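Local coordinates for fibrinogen alpha subunit (Gallus gallus, PDB 1M1J), which is probably cleaved by thrombin to yield monomers that polymerise, with the beta and gamma chains, into the insoluble fibrin matrix of blood clots, at residues D[142-156]-D[172-186]. Residues are numbered along the deposited sequence; the frame is centred on the assembly and turned at random.
Sequences QEQVVEMKRLEVDID and YQVDKEGYDNIQKHL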
ATOM      1  N   GLN D 142     -64.652  97.356 -66.040  1.00 53.46           N
ATOM      2  CA  GLN D 142     -64.432  97.005 -67.434  1.00 53.63           C
ATOM      3  C   GLN D 142     -65.714  97.139 -68.250  1.00 55.52           C
ATOM      4  O   GLN D 142     -65.680  97.612 -69.385  1.00 55.03           O
ATOM      5  CB  GLN D 142     -63.887  95.581 -67.541  1.00 51.18           C
ATOM      6  CG  GLN D 142     -63.688  95.094 -68.970  1.00 55.59           C
ATOM      7  CD  GLN D 142     -62.862  96.052 -69.815  1.00 66.03           C
ATOM      8  OE1 GLN D 142     -63.369  97.066 -70.299  1.00 66.04           O
ATOM      9  NE2 GLN D 142     -61.581  95.737 -69.991  1.00 46.58           N
ATOM     10  N   GLU D 143     -66.848  96.737 -67.685  1.00 47.15           N
ATOM     11  CA  GLU D 143     -68.084  96.854 -68.433  1.00 52.24           C
ATOM     12  C   GLU D 143     -68.514  98.312 -68.481  1.00 56.84           C
ATOM     13  O   GLU D 143     -69.187  98.740 -69.419  1.00 60.57           O
ATOM     14  CB  GLU D 143     -69.182  95.957 -67.846  1.00 56.28           C
ATOM     15  CG  GLU D 143     -69.624  96.256 -66.434  1.00 70.00           C
ATOM     16  CD  GLU D 143     -70.619  95.214 -65.921  1.00 83.83           C
ATOM     17  OE1 GLU D 143     -71.713  95.096 -66.512  1.00 91.21           O
ATOM     18  OE2 GLU D 143     -70.308  94.507 -64.935  1.00 88.42           O
ATOM     19  N   GLN D 144     -68.107  99.082 -67.476  1.00 62.66           N
ATOM     20  CA  GLN D 144     -68.427 100.503 -67.450  1.00 53.55           C
ATOM     21  C   GLN D 144     -67.610 101.186 -68.550  1.00 50.14           C
ATOM     22  O   GLN D 144     -68.106 102.071 -69.243  1.00 48.53           O
ATOM     23  CB  GLN D 144     -68.100 101.111 -66.083  1.00 50.36           C
ATOM     24  CG  GLN D 144     -68.311 102.620 -66.012  1.00 41.63           C
ATOM     25  CD  GLN D 144     -68.261 103.152 -64.598  1.00 49.08           C
ATOM     26  OE1 GLN D 144     -69.129 102.841 -63.771  1.00 47.51           O
ATOM     27  NE2 GLN D 144     -67.240 103.958 -64.303  1.00 37.60           N
ATOM     28  N   VAL D 145     -66.358 100.767 -68.717  1.00 43.61           N
ATOM     29  CA  VAL D 145     -65.517 101.344 -69.757  1.00 45.30           C
ATOM     30  C   VAL D 145     -66.112 101.032 -71.130  1.00 54.91           C
ATOM     31  O   VAL D 145     -65.816 101.709 -72.110  1.00 63.85           O
ATOM     32  CB  VAL D 145     -64.075 100.797 -69.696  1.00 33.94           C
ATOM     33  CG1 VAL D 145     -63.294 101.238 -70.920  1.00 33.63           C
ATOM     34  CG2 VAL D 145     -63.375 101.310 -68.450  1.00 33.08           C
ATOM     35  N   VAL D 146     -66.952 100.005 -71.202  1.00 57.99           N
ATOM     36  CA  VAL D 146     -67.587  99.640 -72.467  1.00 61.62           C
ATOM     37  C   VAL D 146     -68.787 100.544 -72.733  1.00 57.18           C
ATOM     38  O   VAL D 146     -68.915 101.120 -73.813  1.00 55.30           O
ATOM     39  CB  VAL D 146     -68.052  98.149 -72.465  1.00 65.81           C
ATOM     40  CG1 VAL D 146     -69.111  97.906 -73.550  1.00 53.01           C
ATOM     41  CG2 VAL D 146     -66.860  97.244 -72.717  1.00 59.63           C
ATOM     42  N   GLU D 147     -69.660 100.658 -71.739  1.00 51.52           N
ATOM     43  CA  GLU D 147     -70.850 101.485 -71.845  1.00 54.75           C
ATOM     44  C   GLU D 147     -70.473 102.943 -72.058  1.00 56.88           C
ATOM     45  O   GLU D 147     -71.143 103.663 -72.794  1.00 64.95           O
ATOM     46  CB  GLU D 147     -71.683 101.362 -70.572  1.00 47.37           C
ATOM     47  CG  GLU D 147     -72.989 102.135 -70.593  1.00 63.88           C
ATOM     48  CD  GLU D 147     -73.783 101.934 -69.315  1.00 75.10           C
ATOM     49  OE1 GLU D 147     -74.940 102.401 -69.236  1.00 76.19           O
ATOM     50  OE2 GLU D 147     -73.243 101.302 -68.383  1.00 84.08           O
ATOM     51  N   MET D 148     -69.389 103.361 -71.411  1.00 49.98           N
ATOM     52  CA  MET D 148     -68.910 104.731 -71.494  1.00 46.66           C
ATOM     53  C   MET D 148     -68.399 105.076 -72.888  1.00 52.59           C
ATOM     54  O   MET D 148     -68.802 106.083 -73.462  1.00 64.25           O
ATOM     55  CB  MET D 148     -67.800 104.956 -70.465  1.00 43.45           C
ATOM     56  CG  MET D 148     -67.550 106.411 -70.107  1.00 58.53           C
ATOM     57  SD  MET D 148     -68.868 107.155 -69.123  1.00 55.71           S
ATOM     58  CE  MET D 148     -69.927 107.732 -70.389  1.00 64.24           C
ATOM     59  N   LYS D 149     -67.519 104.244 -73.440  1.00 58.58           N
ATOM     60  CA  LYS D 149     -66.974 104.495 -74.773  1.00 56.11           C
ATOM     61  C   LYS D 149     -68.108 104.660 -75.779  1.00 60.10           C
ATOM     62  O   LYS D 149     -67.950 105.320 -76.804  1.00 65.46           O
ATOM     63  CB  LYS D 149     -66.056 103.351 -75.208  1.00 52.12           C
ATOM     64  CG  LYS D 149     -65.333 103.615 -76.521  1.00 63.74           C
ATOM     65  CD  LYS D 149     -64.212 102.611 -76.768  1.00 67.21           C
ATOM     66  CE  LYS D 149     -63.458 102.918 -78.064  1.00 69.18           C
ATOM     67  NZ  LYS D 149     -62.800 104.258 -78.062  1.00 72.59           N
ATOM     68  N   ARG D 150     -69.253 104.059 -75.474  1.00 58.80           N
ATOM     69  CA  ARG D 150     -70.426 104.158 -76.335  1.00 57.93           C
ATOM     70  C   ARG D 150     -71.192 105.432 -76.015  1.00 54.37           C
ATOM     71  O   ARG D 150     -71.603 106.164 -76.910  1.00 61.52           O
ATOM     72  CB  ARG D 150     -71.364 102.966 -76.119  1.00 62.52           C
ATOM     73  CG  ARG D 150     -71.065 101.746 -76.976  1.00 71.45           C
ATOM     74  CD  ARG D 150     -72.138 100.683 -76.789  1.00 64.78           C
ATOM     75  NE  ARG D 150     -72.011  99.612 -77.772  1.00 77.73           N
ATOM     76  CZ  ARG D 150     -70.964  98.800 -77.866  1.00 78.91           C
ATOM     77  NH1 ARG D 150     -69.941  98.928 -77.032  1.00 80.05           N
ATOM     78  NH2 ARG D 150     -70.934  97.863 -78.804  1.00 80.31           N
ATOM     79  N   LEU D 151     -71.379 105.683 -74.727  1.00 47.95           N
ATOM     80  CA  LEU D 151     -72.111 106.848 -74.268  1.00 45.55           C
ATOM     81  C   LEU D 151     -71.487 108.161 -74.726  1.00 48.45           C
ATOM     82  O   LEU D 151     -72.178 109.016 -75.275  1.00 44.52           O
ATOM     83  CB  LEU D 151     -72.206 106.839 -72.747  1.00 42.61           C
ATOM     84  CG  LEU D 151     -73.575 107.197 -72.170  1.00 44.01           C
ATOM     85  CD1 LEU D 151     -73.414 107.547 -70.692  1.00 43.33           C
ATOM     86  CD2 LEU D 151     -74.174 108.369 -72.926  1.00 41.44           C
ATOM     87  N   GLU D 152     -70.184 108.323 -74.502  1.00 45.79           N
ATOM     88  CA  GLU D 152     -69.513 109.552 -74.907  1.00 44.60           C
ATOM     89  C   GLU D 152     -69.809 109.859 -76.360  1.00 38.94           C
ATOM     90  O   GLU D 152     -70.074 111.003 -76.707  1.00 50.98           O
ATOM     91  CB  GLU D 152     -67.996 109.466 -74.709  1.00 42.18           C
ATOM     92  CG  GLU D 152     -67.259 110.718 -75.193  1.00 48.95           C
ATOM     93  CD  GLU D 152     -65.773 110.707 -74.879  1.00 54.32           C
ATOM     94  OE1 GLU D 152     -65.056 111.632 -75.327  1.00 61.31           O
ATOM     95  OE2 GLU D 152     -65.317 109.779 -74.182  1.00 63.02           O
ATOM     96  N   VAL D 153     -69.769 108.840 -77.209  1.00 40.57           N
ATOM     97  CA  VAL D 153     -70.045 109.044 -78.623  1.00 40.00           C
ATOM     98  C   VAL D 153     -71.508 109.403 -78.844  1.00 35.66           C
ATOM     99  O   VAL D 153     -71.815 110.221 -79.705  1.00 36.81           O
ATOM    100  CB  VAL D 153     -69.664 107.791 -79.474  1.00 42.15           C
ATOM    101  CG1 VAL D 153     -70.334 107.850 -80.843  1.00 39.29           C
ATOM    102  CG2 VAL D 153     -68.151 107.747 -79.678  1.00 32.71           C
ATOM    103  N   ASP D 154     -72.411 108.812 -78.067  1.00 33.64           N
ATOM    104  CA  ASP D 154     -73.832 109.113 -78.224  1.00 35.12           C
ATOM    105  C   ASP D 154     -74.064 110.593 -77.904  1.00 41.18           C
ATOM    106  O   ASP D 154     -74.744 111.302 -78.642  1.00 48.24           O
ATOM    107  CB  ASP D 154     -74.679 108.253 -77.285  1.00 35.51           C
ATOM    108  CG  ASP D 154     -76.166 108.282 -77.637  1.00 49.89           C
ATOM    109  OD1 ASP D 154     -77.011 108.204 -76.714  1.00 50.75           O
ATOM    110  OD2 ASP D 154     -76.493 108.365 -78.840  1.00 63.18           O
ATOM    111  N   ILE D 155     -73.488 111.061 -76.804  1.00 37.80           N
ATOM    112  CA  ILE D 155     -73.653 112.447 -76.417  1.00 39.07           C
ATOM    113  C   ILE D 155     -72.986 113.396 -77.404  1.00 43.55           C
ATOM    114  O   ILE D 155     -73.512 114.473 -77.673  1.00 44.76           O
ATOM    115  CB  ILE D 155     -73.103 112.694 -75.006  1.00 42.32           C
ATOM    116  CG1 ILE D 155     -73.879 111.825 -74.006  1.00 44.14           C
ATOM    117  CG2 ILE D 155     -73.233 114.167 -74.647  1.00 37.30           C
ATOM    118  CD1 ILE D 155     -73.314 111.821 -72.589  1.00 29.59           C
ATOM    119  N   ASP D 156     -71.839 113.000 -77.949  1.00 35.86           N
ATOM    120  CA  ASP D 156     -71.137 113.844 -78.911  1.00 35.84           C
ATOM    121  C   ASP D 156     -72.050 114.104 -80.103  1.00 42.55           C
ATOM    122  O   ASP D 156     -72.195 115.232 -80.571  1.00 49.15           O
ATOM    123  CB  ASP D 156     -69.851 113.160 -79.385  1.00 45.53           C
ATOM    124  CG  ASP D 156     -69.158 113.918 -80.511  1.00 43.51           C
ATOM    125  OD1 ASP D 156     -69.695 113.949 -81.632  1.00 65.63           O
ATOM    126  OD2 ASP D 156     -68.074 114.488 -80.281  1.00 62.70           O
ATOM    127  N   TYR D 172     -67.892 119.815 -78.828  1.00 39.65           N
ATOM    128  CA  TYR D 172     -67.375 118.759 -77.985  1.00 43.20           C
ATOM    129  C   TYR D 172     -66.814 117.726 -78.944  1.00 48.57           C
ATOM    130  O   TYR D 172     -67.448 117.383 -79.945  1.00 48.33           O
ATOM    131  CB  TYR D 172     -68.460 118.120 -77.120  1.00 36.60           C
ATOM    132  CG  TYR D 172     -67.909 116.983 -76.284  1.00 45.56           C
ATOM    133  CD1 TYR D 172     -67.291 117.228 -75.053  1.00 43.55           C
ATOM    134  CD2 TYR D 172     -67.938 115.667 -76.757  1.00 43.07           C
ATOM    135  CE1 TYR D 172     -66.712 116.186 -74.311  1.00 48.66           C
ATOM    136  CE2 TYR D 172     -67.361 114.619 -76.028  1.00 55.16           C
ATOM    137  CZ  TYR D 172     -66.751 114.883 -74.808  1.00 57.39           C
ATOM    138  OH  TYR D 172     -66.181 113.849 -74.093  1.00 50.03           O
ATOM    139  N   GLN D 173     -65.626 117.230 -78.638  1.00 50.78           N
ATOM    140  CA  GLN D 173     -64.983 116.256 -79.499  1.00 52.01           C
ATOM    141  C   GLN D 173     -64.571 115.044 -78.671  1.00 52.62           C
ATOM    142  O   GLN D 173     -63.958 115.194 -77.612  1.00 58.67           O
ATOM    143  CB  GLN D 173     -63.759 116.907 -80.156  1.00 53.63           C
ATOM    144  CG  GLN D 173     -63.488 116.460 -81.576  1.00 61.84           C
ATOM    145  CD  GLN D 173     -64.650 116.757 -82.503  1.00 67.17           C
ATOM    146  OE1 GLN D 173     -65.000 117.915 -82.738  1.00 51.66           O
ATOM    147  NE2 GLN D 173     -65.260 115.705 -83.031  1.00 77.61           N
ATOM    148  N   VAL D 174     -64.918 113.848 -79.144  1.00 55.71           N
ATOM    149  CA  VAL D 174     -64.564 112.609 -78.443  1.00 59.76           C
ATOM    150  C   VAL D 174     -63.067 112.365 -78.548  1.00 61.69           C
ATOM    151  O   VAL D 174     -62.496 112.476 -79.635  1.00 53.59           O
ATOM    152  CB  VAL D 174     -65.286 111.381 -79.039  1.00 52.78           C
ATOM    153  CG1 VAL D 174     -66.761 111.425 -78.693  1.00 55.97           C
ATOM    154  CG2 VAL D 174     -65.095 111.351 -80.550  1.00 68.79           C
ATOM    155  N   ASP D 175     -62.437 112.029 -77.424  1.00 68.91           N
ATOM    156  CA  ASP D 175     -60.999 111.773 -77.400  1.00 77.68           C
ATOM    157  C   ASP D 175     -60.587 110.588 -78.286  1.00 78.16           C
ATOM    158  O   ASP D 175     -59.542 110.634 -78.940  1.00 78.21           O
ATOM    159  CB  ASP D 175     -60.535 111.521 -75.962  1.00 90.74           C
ATOM    160  CG  ASP D 175     -59.020 111.583 -75.818  1.00103.17           C
ATOM    161  OD1 ASP D 175     -58.313 110.881 -76.575  1.00107.53           O
ATOM    162  OD2 ASP D 175     -58.538 112.332 -74.942  1.00109.06           O
ATOM    163  N   LYS D 176     -61.406 109.536 -78.302  1.00 79.61           N
ATOM    164  CA  LYS D 176     -61.142 108.331 -79.102  1.00 84.67           C
ATOM    165  C   LYS D 176     -59.853 107.611 -78.728  1.00 87.69           C
ATOM    166  O   LYS D 176     -59.516 106.585 -79.322  1.00 83.23           O
ATOM    167  CB  LYS D 176     -61.101 108.661 -80.601  1.00 78.36           C
ATOM    168  CG  LYS D 176     -62.405 108.390 -81.342  1.00 74.65           C
ATOM    169  CD  LYS D 176     -62.278 108.711 -82.826  1.00 70.89           C
ATOM    170  CE  LYS D 176     -63.603 108.516 -83.553  1.00 75.34           C
ATOM    171  NZ  LYS D 176     -63.506 108.855 -85.009  1.00 70.09           N
ATOM    172  N   GLU D 177     -59.138 108.155 -77.749  1.00 91.71           N
ATOM    173  CA  GLU D 177     -57.883 107.571 -77.297  1.00 93.56           C
ATOM    174  C   GLU D 177     -57.807 107.516 -75.778  1.00 93.04           C
ATOM    175  O   GLU D 177     -57.093 106.687 -75.209  1.00 94.29           O
ATOM    176  CB  GLU D 177     -56.695 108.367 -77.848  1.00100.79           C
ATOM    177  CG  GLU D 177     -56.444 108.156 -79.337  1.00107.13           C
ATOM    178  CD  GLU D 177     -55.129 108.758 -79.797  1.00112.66           C
ATOM    179  OE1 GLU D 177     -54.746 108.529 -80.966  1.00111.61           O
ATOM    180  OE2 GLU D 177     -54.479 109.462 -78.991  1.00109.83           O
ATOM    181  N   GLY D 178     -58.537 108.408 -75.119  1.00 87.51           N
ATOM    182  CA  GLY D 178     -58.530 108.404 -73.673  1.00 80.29           C
ATOM    183  C   GLY D 178     -58.898 107.010 -73.206  1.00 76.78           C
ATOM    184  O   GLY D 178     -58.500 106.573 -72.127  1.00 76.76           O
ATOM    185  N   TYR D 179     -59.640 106.295 -74.045  1.00 70.08           N
ATOM    186  CA  TYR D 179     -60.069 104.951 -73.705  1.00 69.70           C
ATOM    187  C   TYR D 179     -59.040 103.855 -73.889  1.00 74.32           C
ATOM    188  O   TYR D 179     -58.959 102.948 -73.062  1.00 74.84           O
ATOM    189  CB  TYR D 179     -61.334 104.613 -74.474  1.00 65.81           C
ATOM    190  CG  TYR D 179     -62.529 105.304 -73.888  1.00 69.75           C
ATOM    191  CD1 TYR D 179     -63.085 104.860 -72.691  1.00 73.37           C
ATOM    192  CD2 TYR D 179     -63.075 106.430 -74.496  1.00 63.92           C
ATOM    193  CE1 TYR D 179     -64.160 105.523 -72.110  1.00 84.08           C
ATOM    194  CE2 TYR D 179     -64.146 107.102 -73.926  1.00 75.67           C
ATOM    195  CZ  TYR D 179     -64.687 106.645 -72.732  1.00 85.19           C
ATOM    196  OH  TYR D 179     -65.750 107.306 -72.159  1.00 82.45           O
ATOM    197  N   ASP D 180     -58.249 103.917 -74.955  1.00 82.61           N
ATOM    198  CA  ASP D 180     -57.252 102.872 -75.159  1.00 89.47           C
ATOM    199  C   ASP D 180     -56.161 102.953 -74.093  1.00 89.75           C
ATOM    200  O   ASP D 180     -55.464 101.971 -73.819  1.00 90.14           O
ATOM    201  CB  ASP D 180     -56.645 102.950 -76.569  1.00 91.54           C
ATOM    202  CG  ASP D 180     -55.937 104.258 -76.836  1.00 96.31           C
ATOM    203  OD1 ASP D 180     -55.038 104.629 -76.048  1.00 98.21           O
ATOM    204  OD2 ASP D 180     -56.276 104.907 -77.849  1.00100.05           O
ATOM    205  N   ASN D 181     -56.027 104.126 -73.484  1.00 86.54           N
ATOM    206  CA  ASN D 181     -55.039 104.319 -72.435  1.00 84.25           C
ATOM    207  C   ASN D 181     -55.614 103.738 -71.141  1.00 82.58           C
ATOM    208  O   ASN D 181     -54.891 103.195 -70.303  1.00 79.30           O
ATOM    209  CB  ASN D 181     -54.735 105.806 -72.272  1.00 89.64           C
ATOM    210  CG  ASN D 181     -53.504 106.059 -71.428  1.00 98.60           C
ATOM    211  OD1 ASN D 181     -53.025 107.187 -71.335  1.00108.04           O
ATOM    212  ND2 ASN D 181     -52.984 105.006 -70.806  1.00103.87           N
ATOM    213  N   ILE D 182     -56.928 103.857 -70.985  1.00 79.68           N
ATOM    214  CA  ILE D 182     -57.600 103.315 -69.815  1.00 71.28           C
ATOM    215  C   ILE D 182     -57.544 101.807 -69.933  1.00 75.58           C
ATOM    216  O   ILE D 182     -57.179 101.112 -68.988  1.00 78.19           O
ATOM    217  CB  ILE D 182     -59.081 103.719 -69.764  1.00 67.08           C
ATOM    218  CG1 ILE D 182     -59.207 105.229 -69.597  1.00 59.31           C
ATOM    219  CG2 ILE D 182     -59.780 102.978 -68.643  1.00 60.49           C
ATOM    220  CD1 ILE D 182     -58.397 105.772 -68.451  1.00 73.82           C
ATOM    221  N   GLN D 183     -57.912 101.307 -71.109  1.00 76.16           N
ATOM    222  CA  GLN D 183     -57.914  99.873 -71.362  1.00 72.59           C
ATOM    223  C   GLN D 183     -56.508  99.313 -71.198  1.00 72.89           C
ATOM    224  O   GLN D 183     -56.326  98.116 -70.969  1.00 78.26           O
ATOM    225  CB  GLN D 183     -58.436  99.580 -72.767  1.00 67.91           C
ATOM    226  CG  GLN D 183     -58.767  98.115 -72.992  1.00 66.34           C
ATOM    227  CD  GLN D 183     -59.841  97.598 -72.039  1.00 74.90           C
ATOM    228  OE1 GLN D 183     -61.033  97.902 -72.187  1.00 63.66           O
ATOM    229  NE2 GLN D 183     -59.418  96.817 -71.047  1.00 66.95           N
ATOM    230  N   LYS D 184     -55.513 100.182 -71.314  1.00 65.00           N
ATOM    231  CA  LYS D 184     -54.138  99.758 -71.150  1.00 70.75           C
ATOM    232  C   LYS D 184     -53.960  99.366 -69.683  1.00 78.34           C
ATOM    233  O   LYS D 184     -53.360  98.336 -69.373  1.00 84.10           O
ATOM    234  CB  LYS D 184     -53.192 100.899 -71.513  1.00 73.70           C
ATOM    235  CG  LYS D 184     -51.798 100.452 -71.910  1.00 75.43           C
ATOM    236  CD  LYS D 184     -50.966 101.627 -72.414  1.00 81.41           C
ATOM    237  CE  LYS D 184     -51.675 102.386 -73.538  1.00 85.64           C
ATOM    238  NZ  LYS D 184     -52.086 101.496 -74.664  1.00 83.13           N
ATOM    239  N   HIS D 185     -54.497 100.187 -68.783  1.00 80.03           N
ATOM    240  CA  HIS D 185     -54.411  99.917 -67.350  1.00 73.70           C
ATOM    241  C   HIS D 185     -55.200  98.678 -66.944  1.00 71.37           C
ATOM    242  O   HIS D 185     -54.683  97.822 -66.235  1.00 73.64           O
ATOM    243  CB  HIS D 185     -54.919 101.109 -66.542  1.00 77.62           C
ATOM    244  CG  HIS D 185     -53.984 102.277 -66.530  1.00 82.99           C
ATOM    245  ND1 HIS D 185     -52.641 102.150 -66.253  1.00 86.19           N
ATOM    246  CD2 HIS D 185     -54.206 103.598 -66.723  1.00 83.14           C
ATOM    247  CE1 HIS D 185     -52.074 103.342 -66.275  1.00 86.51           C
ATOM    248  NE2 HIS D 185     -53.002 104.238 -66.557  1.00 88.27           N
ATOM    249  N   LEU D 186     -56.455  98.588 -67.379  1.00 71.18           N
ATOM    250  CA  LEU D 186     -57.293  97.440 -67.043  1.00 70.55           C
ATOM    251  C   LEU D 186     -56.581  96.118 -67.310  1.00 74.18           C
ATOM    252  O   LEU D 186     -56.664  95.187 -66.506  1.00 75.81           O
ATOM    253  CB  LEU D 186     -58.604  97.471 -67.834  1.00 66.03           C
ATOM    254  CG  LEU D 186     -59.732  98.381 -67.349  1.00 57.56           C
ATOM    255  CD1 LEU D 186     -60.256  97.911 -66.003  1.00 53.09           C
ATOM    256  CD2 LEU D 186     -59.215  99.793 -67.259  1.00 74.74           C
TER
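Tyr-179 fits as a knob into the hole formed by Val-145, Met-148, Lys-149 and Glu-152, where the alpha chain of fibrinogen turns back on its own coiled coil. Helix 178-186 runs antiparallel to helix 142-156 (171°), their axes 11.1 Å apart at closest approach, as the fourth strand beside the three-chain bundle. A flat ring suits this place because it offers a face to one residue and an edge to another. Lys-149 CA lies over one ring face, 4.0 Å from the Tyr-179 centroid, in a CH-pi contact, while the lysine's aliphatic chain runs alongside the ring. At the rim, Val-145 CG1 approaches Tyr-179 CD1 at 4.0 Å, and Val-145's other branch, CG2, meets Ile-182 CG2.

Glu-152 is the polar anchor of the incoming loop. Its CG is anti to the backbone N (chi1 177°) and the chain stays extended, which carries the carboxylate across to the loop 172-177. There OE1 accepts a weak hydrogen bond, 3.4 Å, from Asp-175 N. The small branched Val-174 packs beside it, CG1 touching Glu-152 CG and Asp-156 CB, each at 3.6 Å. Asp-156 is itself paired with Arg-160 in a salt bridge. Tyr-172 extends its ring in the direction the chain is heading and places its hydroxyl 2.8 Å from Glu-152 OE1, donating a hydrogen bond from 60° above the carboxylate plane.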